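Local coordinates for protein flagellin (Burkholderia pseudomallei, PDB 4CFI) that is the flagellin FliC, which as in other bacteria probably polymerises into the flagellar filament, and is studied as a source of immunoreactive epitopes, at residues V235-D238 / N239-T243; K66-D70 / G71-T75. All blocks are in the same frame, centred on the assembly; numbering follows the deposited sequence.

Both contacts are local, each made within one unbroken piece of chain, yet they belong to different parts of the fold. Interaction 1 is two turns inside helix 227-257, its centre about 6 Å from the centre of the chain; interaction 2 is a turn region joining strand 66-67 to strand 74-79, about 25 Å from that centre. Four of eight touching residues are buried in the first, two of seven in the second. Regular helical backbone bonds and one apolar side-chain pair hold 235-243, with polar side chains tied to outside partners, whereas a carboxylate and a bridging water organise 66-75. Their nearest atoms lie about 9 Å apart, but each rests apolar side chains on helix 2-31.

Interaction 1: residues V235-D238 / N239-T243; sequences VSID and NALAT
Ile237 and Leu241 meet one turn apart on the long alpha-helix 227-257, in an i to i+4 contact on the side of the helix that faces helix 2-31. Leu241 can be followed outward. Its CB lies 3.5 Å from Ile237 O, and its CG is 3.6 Å from the same carbonyl oxygen. With CG anti to its own carbonyl carbon (chi1 -79°), the side chain leans back toward the preceding turn, and Leu241 CD1 reaches Ile237 CG2 at 3.8 Å while lying 3.9 Å from Ile237 O. The two side chains cross at a slant, and both also touch Leu20 of helix 2-31, evidence that this is the helix-helix packing face.

Four backbone bonds hold the turns together in the regular alpha-helical pattern. The straightest runs from Leu241 N to Ile237 O, at 2.8 Å with an N-H...O angle of 169°; those from Asn239, Ala240 and Ala242 to Val235, Ser236 and Asp238 repeat it.

Ser236, Asp238 and Asn239 find polar partners outside this piece of helix. Asp238 OD1 forms a salt bridge with Arg24 of helix 2-31, while Ser236 OG is hydrogen-bonded to Gln217 O and Gly103 N, and Asn239 ND2 to the backbone oxygens of Gly103 and Met105, so the helix is fastened to loops as well as to its neighbour. Within the contact, Asn239 and Val235 lie side by side and point the same way, which brings Val235 CG1 to 4.1 Å from Asn239 ND2.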
# COMPACT_ATOMS: atom_id res chain seq x y z
N VAL A 235 0.55 -2.24 3.66
CA VAL A 235 0.72 -1.43 2.45
C VAL A 235 -0.19 -0.21 2.50
O VAL A 235 0.24 0.90 2.23
CB VAL A 235 0.37 -2.23 1.17
CG1 VAL A 235 0.30 -1.33 -0.07
CG2 VAL A 235 1.33 -3.39 0.97
N SER A 236 -1.46 -0.44 2.83
CA SER A 236 -2.43 0.65 2.86
C SER A 236 -2.02 1.73 3.85
O SER A 236 -2.13 2.92 3.53
CB SER A 236 -3.81 0.10 3.22
OG SER A 236 -4.81 1.10 3.08
N ILE A 237 -1.57 1.34 5.04
CA ILE A 237 -1.13 2.31 6.04
C ILE A 237 0.14 3.04 5.59
O ILE A 237 0.26 4.25 5.81
CB ILE A 237 -0.93 1.65 7.43
CG1 ILE A 237 -2.28 1.18 8.00
CG2 ILE A 237 -0.19 2.59 8.39
CD1 ILE A 237 -3.23 2.31 8.33
N ASP A 238 1.09 2.33 4.99
CA ASP A 238 2.26 3.02 4.44
C ASP A 238 1.81 4.15 3.49
O ASP A 238 2.33 5.28 3.53
CB ASP A 238 3.21 2.04 3.72
CG ASP A 238 4.05 1.19 4.67
OD1 ASP A 238 4.13 1.48 5.88
OD2 ASP A 238 4.64 0.22 4.15
N ASN A 239 0.84 3.85 2.63
CA ASN A 239 0.34 4.83 1.68
C ASN A 239 -0.42 5.96 2.34
O ASN A 239 -0.27 7.11 1.96
CB ASN A 239 -0.52 4.13 0.62
CG ASN A 239 0.31 3.26 -0.30
OD1 ASN A 239 1.55 3.24 -0.23
ND2 ASN A 239 -0.35 2.53 -1.16
N ALA A 240 -1.26 5.64 3.32
CA ALA A 240 -1.99 6.67 4.05
C ALA A 240 -1.04 7.61 4.79
O ALA A 240 -1.24 8.82 4.79
CB ALA A 240 -2.97 6.02 5.02
N LEU A 241 -0.02 7.05 5.43
CA LEU A 241 0.98 7.87 6.12
C LEU A 241 1.73 8.78 5.15
O LEU A 241 2.03 9.92 5.49
CB LEU A 241 1.96 7.04 6.96
CG LEU A 241 1.37 6.59 8.31
CD1 LEU A 241 2.23 5.48 8.90
CD2 LEU A 241 1.25 7.76 9.27
N ALA A 242 2.06 8.28 3.96
CA ALA A 242 2.68 9.12 2.95
C ALA A 242 1.77 10.29 2.56
O ALA A 242 2.24 11.43 2.43
CB ALA A 242 3.05 8.30 1.72
N THR A 243 0.48 10.01 2.37
CA THR A 243 -0.49 11.07 2.07
C THR A 243 -0.54 12.13 3.17
O THR A 243 -0.50 13.34 2.90
CB THR A 243 -1.88 10.47 1.81
OG1 THR A 243 -1.81 9.58 0.69
CG2 THR A 243 -2.92 11.54 1.56

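Interaction 2: residues K66-D70 / G71-T75; sequences KNILD and GSAGT
Asp70 OD1 accepts two hydrogen bonds from Ser72 in the connection from strand 66-67 to strand 74-79, which includes a type I beta turn from Gly71 to Gly74. Ser72 OG donates at 2.6 Å to the syn lone pair of Asp70 OD1. Ser72 N reaches the same oxygen at 3.0 Å, from 40° above the carboxylate plane, the backbone-to-side-chain bond of an Asx turn. Asp70 chi1 of 68° sets CG between its backbone N and carbonyl carbon, and the carboxylate thus faces Ser72. The other oxygen, Asp70 OD2, accepts from Asn67 ND2 at 2.9 Å along a nearly straight bond (172°); ND2 comes from above the carboxylate plane, while OD2 lies in the Asn67 amide plane.

One water bridges the backbone, accepting from Ala73 N at 3.0 Å and donating weakly to Ile68 O. Apolar contact is slight: Ala73 CB lies 4.3 Å from Ile68 CG2. The same methyl also approaches a carbonyl, 3.7 Å from Asn67 O.

Asn67 ND2 also bonds Ser59 O in helix 37-60. Ile68 and Leu69 lay their side chains on helix 2-31. Gly74 is backbone hydrogen-bonded to Leu92, and the chain runs on into strand 74-79, which pairs antiparallel with strand 87-92.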
# COMPACT_ATOMS: atom_id res chain seq x y z
N LYS A 66 -15.99 25.33 11.23
CA LYS A 66 -15.90 24.95 9.82
C LYS A 66 -14.91 23.80 9.62
O LYS A 66 -13.74 23.92 9.97
CB LYS A 66 -15.49 26.15 8.99
CG LYS A 66 -16.36 27.37 9.27
CD LYS A 66 -17.85 27.09 9.10
CE LYS A 66 -18.68 28.37 9.00
NZ LYS A 66 -18.77 29.13 10.28
N ASN A 67 -15.38 22.69 9.05
CA ASN A 67 -14.51 21.52 8.85
C ASN A 67 -13.35 21.84 7.92
O ASN A 67 -13.50 22.55 6.92
CB ASN A 67 -15.30 20.34 8.25
CG ASN A 67 -15.97 19.48 9.31
OD1 ASN A 67 -16.00 19.83 10.49
ND2 ASN A 67 -16.52 18.36 8.89
N ILE A 68 -12.18 21.31 8.25
CA ILE A 68 -10.97 21.57 7.44
C ILE A 68 -10.24 20.31 6.95
O ILE A 68 -9.34 20.45 6.11
CB ILE A 68 -10.00 22.57 8.11
CG1 ILE A 68 -9.56 22.04 9.46
CG2 ILE A 68 -10.64 23.96 8.23
CD1 ILE A 68 -8.53 22.93 10.12
N LEU A 69 -10.60 19.10 7.42
CA LEU A 69 -9.89 17.88 6.99
C LEU A 69 -10.77 16.86 6.27
O LEU A 69 -10.32 15.74 6.03
CB LEU A 69 -9.17 17.21 8.16
CG LEU A 69 -7.97 17.94 8.75
CD1 LEU A 69 -7.34 17.11 9.87
CD2 LEU A 69 -6.94 18.29 7.68
N ASP A 70 -11.97 17.25 5.85
CA ASP A 70 -12.84 16.37 5.08
C ASP A 70 -12.94 16.76 3.60
O ASP A 70 -13.80 16.25 2.91
CB ASP A 70 -14.23 16.27 5.72
CG ASP A 70 -15.02 17.54 5.66
OD1 ASP A 70 -14.48 18.55 5.16
OD2 ASP A 70 -16.18 17.53 6.15
N GLY A 71 -12.03 17.63 3.13
CA GLY A 71 -12.02 18.10 1.75
C GLY A 71 -12.92 19.30 1.51
O GLY A 71 -12.81 19.98 0.48
N SER A 72 -13.79 19.61 2.46
CA SER A 72 -14.83 20.61 2.23
C SER A 72 -14.34 22.06 2.30
O SER A 72 -15.04 22.96 1.83
CB SER A 72 -16.03 20.41 3.18
OG SER A 72 -15.71 20.72 4.52
N ALA A 73 -13.16 22.28 2.87
CA ALA A 73 -12.61 23.65 2.97
C ALA A 73 -12.07 24.17 1.64
O ALA A 73 -11.96 25.38 1.45
CB ALA A 73 -11.55 23.73 4.06
N GLY A 74 -11.74 23.27 0.73
CA GLY A 74 -11.22 23.65 -0.58
C GLY A 74 -9.84 24.25 -0.50
O GLY A 74 -9.00 23.83 0.30
N THR A 75 -9.59 25.24 -1.35
CA THR A 75 -8.33 25.98 -1.33
C THR A 75 -8.56 27.31 -0.65
O THR A 75 -9.42 28.07 -1.08
CB THR A 75 -7.78 26.18 -2.76
OG1 THR A 75 -7.61 24.89 -3.37
CG2 THR A 75 -6.45 26.90 -2.73
O HOH W 1 -10.92 20.42 3.77